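Local coordinates for protein dimethylsulfoniopropionate lyase (Roseovarius nubinhibens, PDB 4B29) that probably cleaves dimethylsulfoniopropionate to release dimethyl sulfide, using a zinc-binding cupin barrel, at residues P84-L89 / P197-V202. Sequence-based numbering, arbitrary orientation.
With EDO (1,2-ethanediol), chain F.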
loop_
_atom_site.group_PDB
_atom_site.type_symbol
_atom_site.label_atom_id
_atom_site.label_comp_id
_atom_site.label_asym_id
_atom_site.label_seq_id
_atom_site.Cartn_x
_atom_site.Cartn_y
_atom_site.Cartn_z
ATOM N N PRO A 84 -6.719 2.020 -14.214
ATOM C CA PRO A 84 -5.341 1.983 -14.791
ATOM C C PRO A 84 -4.301 1.609 -13.730
ATOM O O PRO A 84 -3.421 0.757 -13.986
ATOM C CB PRO A 84 -5.142 3.404 -15.349
ATOM C CG PRO A 84 -6.581 3.791 -15.767
ATOM C CD PRO A 84 -7.418 3.249 -14.596
ATOM N N LEU A 85 -4.436 2.199 -12.534
ATOM C CA LEU A 85 -3.482 1.886 -11.435
ATOM C C LEU A 85 -3.646 0.472 -10.955
ATOM O O LEU A 85 -2.677 -0.226 -10.737
ATOM C CB LEU A 85 -3.669 2.883 -10.283
ATOM C CG LEU A 85 -2.708 2.652 -9.108
ATOM C CD1 LEU A 85 -1.210 2.605 -9.458
ATOM C CD2 LEU A 85 -2.979 3.769 -8.051
ATOM N N ARG A 86 -4.902 0.001 -10.787
ATOM C CA ARG A 86 -5.083 -1.365 -10.351
ATOM C C ARG A 86 -4.411 -2.332 -11.360
ATOM O O ARG A 86 -3.742 -3.282 -10.970
ATOM C CB ARG A 86 -6.590 -1.748 -10.275
ATOM C CG ARG A 86 -6.769 -3.160 -9.759
ATOM C CD ARG A 86 -8.232 -3.643 -10.047
ATOM N NE ARG A 86 -8.451 -3.727 -11.485
ATOM C CZ ARG A 86 -9.621 -4.098 -12.024
ATOM N NH1 ARG A 86 -10.642 -4.370 -11.226
ATOM N NH2 ARG A 86 -9.784 -4.172 -13.350
ATOM N N ASP A 87 -4.692 -2.115 -12.645
ATOM C CA ASP A 87 -4.158 -3.054 -13.673
ATOM C C ASP A 87 -2.639 -2.968 -13.742
ATOM O O ASP A 87 -1.954 -4.006 -13.945
ATOM C CB ASP A 87 -4.809 -2.776 -15.036
ATOM C CG ASP A 87 -6.311 -3.126 -15.045
ATOM O OD1 ASP A 87 -6.832 -3.681 -14.029
ATOM O OD2 ASP A 87 -6.945 -2.843 -16.095
ATOM N N ALA A 88 -2.105 -1.761 -13.537
ATOM C CA ALA A 88 -0.629 -1.616 -13.495
ATOM C C ALA A 88 -0.026 -2.373 -12.319
ATOM O O ALA A 88 1.071 -2.937 -12.429
ATOM C CB ALA A 88 -0.240 -0.150 -13.463
ATOM N N LEU A 89 -0.732 -2.399 -11.170
ATOM C CA LEU A 89 -0.255 -3.092 -10.010
ATOM C C LEU A 89 -0.292 -4.593 -10.245
ATOM O O LEU A 89 0.624 -5.305 -9.862
ATOM C CB LEU A 89 -1.094 -2.718 -8.766
ATOM C CG LEU A 89 -0.701 -1.313 -8.271
ATOM C CD1 LEU A 89 -1.807 -0.741 -7.302
ATOM C CD2 LEU A 89 0.637 -1.419 -7.485
ATOM N N PRO A 197 -11.628 -8.105 -1.338
ATOM C CA PRO A 197 -10.215 -7.810 -0.982
ATOM C C PRO A 197 -10.037 -6.279 -0.940
ATOM O O PRO A 197 -10.968 -5.505 -1.203
ATOM C CB PRO A 197 -9.464 -8.372 -2.176
ATOM C CG PRO A 197 -10.368 -8.054 -3.370
ATOM C CD PRO A 197 -11.806 -8.249 -2.796
ATOM N N ILE A 198 -8.805 -5.833 -0.661
ATOM C CA ILE A 198 -8.486 -4.416 -0.860
ATOM C C ILE A 198 -7.032 -4.295 -1.313
ATOM O O ILE A 198 -6.175 -5.048 -0.866
ATOM C CB ILE A 198 -8.717 -3.543 0.423
ATOM C CG1 ILE A 198 -8.654 -2.048 0.049
ATOM C CG2 ILE A 198 -7.777 -3.948 1.619
ATOM C CD1 ILE A 198 -9.075 -1.143 1.200
ATOM N N LEU A 199 -6.822 -3.366 -2.230
ATOM C CA LEU A 199 -5.469 -3.050 -2.745
ATOM C C LEU A 199 -5.284 -1.557 -2.474
ATOM O O LEU A 199 -6.145 -0.741 -2.848
ATOM C CB LEU A 199 -5.442 -3.348 -4.238
ATOM C CG LEU A 199 -4.161 -3.001 -5.042
ATOM C CD1 LEU A 199 -2.985 -3.830 -4.529
ATOM C CD2 LEU A 199 -4.388 -3.196 -6.575
ATOM N N THR A 200 -4.163 -1.198 -1.815
ATOM C CA THR A 200 -3.979 0.198 -1.348
ATOM C C THR A 200 -2.666 0.756 -1.873
ATOM O O THR A 200 -1.742 -0.020 -2.202
ATOM C CB THR A 200 -3.899 0.271 0.188
ATOM O OG1 THR A 200 -2.840 -0.583 0.642
ATOM C CG2 THR A 200 -5.274 -0.253 0.818
ATOM N N LEU A 201 -2.600 2.081 -1.930
ATOM C CA LEU A 201 -1.339 2.757 -2.275
ATOM C C LEU A 201 -1.220 3.886 -1.239
ATOM O O LEU A 201 -2.171 4.672 -1.038
ATOM C CB LEU A 201 -1.364 3.258 -3.735
ATOM C CG LEU A 201 0.015 3.855 -4.107
ATOM C CD1 LEU A 201 0.383 3.535 -5.581
ATOM C CD2 LEU A 201 -0.051 5.363 -3.884
ATOM N N VAL A 202 -0.073 3.949 -0.560
ATOM C CA VAL A 202 -0.000 4.721 0.701
ATOM C C VAL A 202 1.234 5.621 0.658
ATOM O O VAL A 202 2.289 5.189 0.204
ATOM C CB VAL A 202 0.148 3.728 1.857
ATOM C CG1 VAL A 202 0.340 4.435 3.213
ATOM C CG2 VAL A 202 -1.095 2.792 1.886
HETATM C C1 EDO F . 0.227 -0.025 2.721
HETATM O O1 EDO F . -1.125 -0.485 2.782
HETATM C C2 EDO F . 1.086 -1.160 3.208
HETATM O O2 EDO F . 2.371 -0.584 3.330
#
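L199 pushes its CD2 methyl between L89 and R86, two side chains of the helix segment 84-89. L199 CD2 lies 3.6 Å from L89 CD1, the closest approach of the contact. The same methyl also meets the CB of L89 and, at 4.0 Å, the CG of R86. The CG of L199 is anti to its backbone N (chi1 176°). With CB already directed at the helix, this carries the CD2 methyl on to it. L89 and L199 meet at a slant, while R86 crosses L199 at about a right angle.

R86 gives only its aliphatic stem to L199. Its chain bends at chi3 (65°), and the guanidinium group turns off toward D87. R86 NE and R86 NH2 both donate to D87 OD1 through bent bonds, R86 NE at 3.0 Å, with the oxygen in the guanidinium plane. This side-on salt bridge and a bond from NH1 to the carbonyl of G76 should fix the rotation of the group.

Farther along the strand, L85 and L201 touch loosely, L85 CD2 to L201 CD1 at 4.2 Å. No hydrogen bond joins the two segments. The CB of T200 is directed away from the helix, and T200 OG1 shares a 2.7 Å hydrogen bond with O1 of a bound ethanediol.

The axes of segments 84-89 and 198-202 run at 99° to each other, and helix 83-92 packs on the outer face of the cupin sheet. Strand 198-205 lies between strands 133-139 and 153-159, which add V136 against L89 and V159 against L85. Helix 24-41 closes the cluster with L31 and W38.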